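Local coordinates for protein collagen adhesin (Staphylococcus aureus, PDB 2F68) that probably mediates attachment of the bacterium to host tissue by binding collagen through its extracellular beta-sandwich domains, at residues 167-172 with 258-263. Sequence-based numbering, arbitrary orientation.
Sequences VRWFLN and YKTKIT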
loop_
_atom_site.group_PDB
_atom_site.type_symbol
_atom_site.label_atom_id
_atom_site.label_comp_id
_atom_site.label_asym_id
_atom_site.label_seq_id
_atom_site.Cartn_x
_atom_site.Cartn_y
_atom_site.Cartn_z
ATOM N N VAL A 167 -0.441 5.258 -5.817
ATOM C CA VAL A 167 0.824 5.062 -5.113
ATOM C C VAL A 167 1.226 6.370 -4.432
ATOM O O VAL A 167 1.423 7.392 -5.094
ATOM C CB VAL A 167 1.959 4.583 -6.060
ATOM C CG1 VAL A 167 3.237 4.313 -5.275
ATOM C CG2 VAL A 167 1.541 3.334 -6.825
ATOM N N ARG A 168 1.332 6.326 -3.106
ATOM C CA ARG A 168 1.724 7.491 -2.315
ATOM C C ARG A 168 3.223 7.740 -2.429
ATOM O O ARG A 168 4.004 6.802 -2.600
ATOM C CB ARG A 168 1.344 7.301 -0.843
ATOM C CG ARG A 168 -0.134 7.046 -0.590
ATOM C CD ARG A 168 -0.356 6.509 0.813
ATOM N NE ARG A 168 -0.370 7.565 1.825
ATOM C CZ ARG A 168 -0.074 7.385 3.111
ATOM N NH1 ARG A 168 0.282 6.190 3.564
ATOM N NH2 ARG A 168 -0.124 8.413 3.947
ATOM N N TRP A 169 3.614 9.009 -2.344
ATOM C CA TRP A 169 5.023 9.397 -2.367
ATOM C C TRP A 169 5.294 10.492 -1.341
ATOM O O TRP A 169 4.461 11.374 -1.134
ATOM C CB TRP A 169 5.437 9.870 -3.762
ATOM C CG TRP A 169 5.338 8.812 -4.824
ATOM C CD1 TRP A 169 4.410 8.738 -5.822
ATOM C CD2 TRP A 169 6.198 7.676 -4.990
ATOM N NE1 TRP A 169 4.638 7.629 -6.602
ATOM C CE2 TRP A 169 5.729 6.959 -6.114
ATOM C CE3 TRP A 169 7.320 7.194 -4.300
ATOM C CZ2 TRP A 169 6.343 5.786 -6.565
ATOM C CZ3 TRP A 169 7.928 6.025 -4.748
ATOM C CH2 TRP A 169 7.437 5.336 -5.872
ATOM N N PHE A 170 6.463 10.429 -0.708
ATOM C CA PHE A 170 6.834 11.380 0.339
ATOM C C PHE A 170 8.219 11.977 0.106
ATOM O O PHE A 170 9.211 11.250 0.006
ATOM C CB PHE A 170 6.779 10.712 1.719
ATOM C CG PHE A 170 5.393 10.317 2.154
ATOM C CD1 PHE A 170 4.894 9.049 1.867
ATOM C CD2 PHE A 170 4.593 11.207 2.863
ATOM C CE1 PHE A 170 3.613 8.678 2.271
ATOM C CE2 PHE A 170 3.312 10.846 3.273
ATOM C CZ PHE A 170 2.822 9.579 2.975
ATOM N N LEU A 171 8.275 13.304 0.020
ATOM C CA LEU A 171 9.537 14.032 -0.091
ATOM C C LEU A 171 9.864 14.724 1.230
ATOM O O LEU A 171 9.396 15.834 1.497
ATOM C CB LEU A 171 9.489 15.047 -1.241
ATOM C CG LEU A 171 9.948 14.610 -2.637
ATOM C CD1 LEU A 171 8.984 13.620 -3.274
ATOM C CD2 LEU A 171 10.124 15.826 -3.534
ATOM N N ASN A 172 10.665 14.051 2.050
ATOM C CA ASN A 172 11.011 14.539 3.383
ATOM C C ASN A 172 12.312 15.344 3.386
ATOM O O ASN A 172 13.406 14.777 3.375
ATOM C CB ASN A 172 11.085 13.370 4.373
ATOM C CG ASN A 172 9.774 12.605 4.479
ATOM O OD1 ASN A 172 8.714 13.190 4.710
ATOM N ND2 ASN A 172 9.844 11.288 4.322
ATOM N N TYR A 258 2.322 13.255 -2.323
ATOM C CA TYR A 258 1.504 13.250 -3.546
ATOM C C TYR A 258 1.143 11.835 -3.997
ATOM O O TYR A 258 1.915 10.894 -3.802
ATOM C CB TYR A 258 2.153 14.041 -4.694
ATOM C CG TYR A 258 3.503 13.538 -5.151
ATOM C CD1 TYR A 258 3.609 12.584 -6.163
ATOM C CD2 TYR A 258 4.678 14.036 -4.590
ATOM C CE1 TYR A 258 4.849 12.128 -6.593
ATOM C CE2 TYR A 258 5.922 13.584 -5.013
ATOM C CZ TYR A 258 5.999 12.631 -6.014
ATOM O OH TYR A 258 7.229 12.184 -6.436
ATOM N N LYS A 259 -0.035 11.704 -4.602
ATOM C CA LYS A 259 -0.530 10.418 -5.086
ATOM C C LYS A 259 -0.426 10.315 -6.605
ATOM O O LYS A 259 -0.701 11.279 -7.324
ATOM C CB LYS A 259 -1.980 10.196 -4.645
ATOM C CG LYS A 259 -2.170 10.053 -3.141
ATOM C CD LYS A 259 -3.639 9.894 -2.783
ATOM C CE LYS A 259 -3.835 9.819 -1.277
ATOM N NZ LYS A 259 -5.270 9.657 -0.913
ATOM N N THR A 260 -0.026 9.138 -7.081
ATOM C CA THR A 260 0.088 8.872 -8.513
ATOM C C THR A 260 -0.867 7.759 -8.938
ATOM O O THR A 260 -0.794 6.637 -8.429
ATOM C CB THR A 260 1.534 8.502 -8.921
ATOM O OG1 THR A 260 2.027 7.465 -8.064
ATOM C CG2 THR A 260 2.451 9.717 -8.824
ATOM N N LYS A 261 -1.763 8.085 -9.868
ATOM C CA LYS A 261 -2.742 7.132 -10.389
ATOM C C LYS A 261 -2.074 6.104 -11.298
ATOM O O LYS A 261 -1.375 6.465 -12.247
ATOM C CB LYS A 261 -3.860 7.872 -11.139
ATOM C CG LYS A 261 -4.962 6.981 -11.716
ATOM C CD LYS A 261 -5.947 6.518 -10.650
ATOM C CE LYS A 261 -7.048 5.660 -11.251
ATOM N NZ LYS A 261 -8.045 5.237 -10.229
ATOM N N ILE A 262 -2.297 4.827 -10.995
ATOM C CA ILE A 262 -1.719 3.726 -11.764
ATOM C C ILE A 262 -2.409 3.578 -13.122
ATOM O O ILE A 262 -3.627 3.394 -13.196
ATOM C CB ILE A 262 -1.768 2.388 -10.973
ATOM C CG1 ILE A 262 -0.823 2.450 -9.767
ATOM C CG2 ILE A 262 -1.421 1.200 -11.875
ATOM C CD1 ILE A 262 -0.992 1.314 -8.775
ATOM N N THR A 263 -1.615 3.675 -14.186
ATOM C CA THR A 263 -2.106 3.492 -15.551
ATOM C C THR A 263 -1.797 2.086 -16.066
ATOM O O THR A 263 -2.568 1.519 -16.843
ATOM C CB THR A 263 -1.518 4.539 -16.526
ATOM O OG1 THR A 263 -0.088 4.536 -16.432
ATOM C CG2 THR A 263 -2.045 5.933 -16.207
#
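Trp169 and Tyr258 are paired as antiparallel hydrogen-bonded neighbours, and most of the close packing gathers on their side of the sheet. Trp169 CB lies over one face of the phenol ring, 3.8 Å from its centroid, while CD1 of the indole comes within 3.5 Å of Tyr258 CE1, the two planes inclined at 35°. Tyr258 brings its ring back over the neighbouring strand because CG sits between its own backbone N and carbonyl carbon (chi1 61°); Leu171 CD1 then meets the ring edge at CE2, and OH is hydrogen-bonded to Asn272 OD1. Two residue pairs along, on the same face, the buried Thr260 uses its OG1 to accept from Trp169 NE1 at 3.0 Å, a bent bond (138°), and to donate to Val167 O. That carbonyl also receives Thr260 N, so two donors from one residue grip it. In this Ig-like beta-sandwich, the collagen-binding domain, successive residues of paired strands alternate between packed interior and outer face; strand 184-190 of another sheet covers Leu171 and Tyr258. The outer face is looser: the partly exposed Arg168 and Lys259 touch only through their aliphatic stems, CG to CG at 4.4 Å, and the guanidinium, with Phe170 CZ over one face, turns to a salt bridge with Asp158.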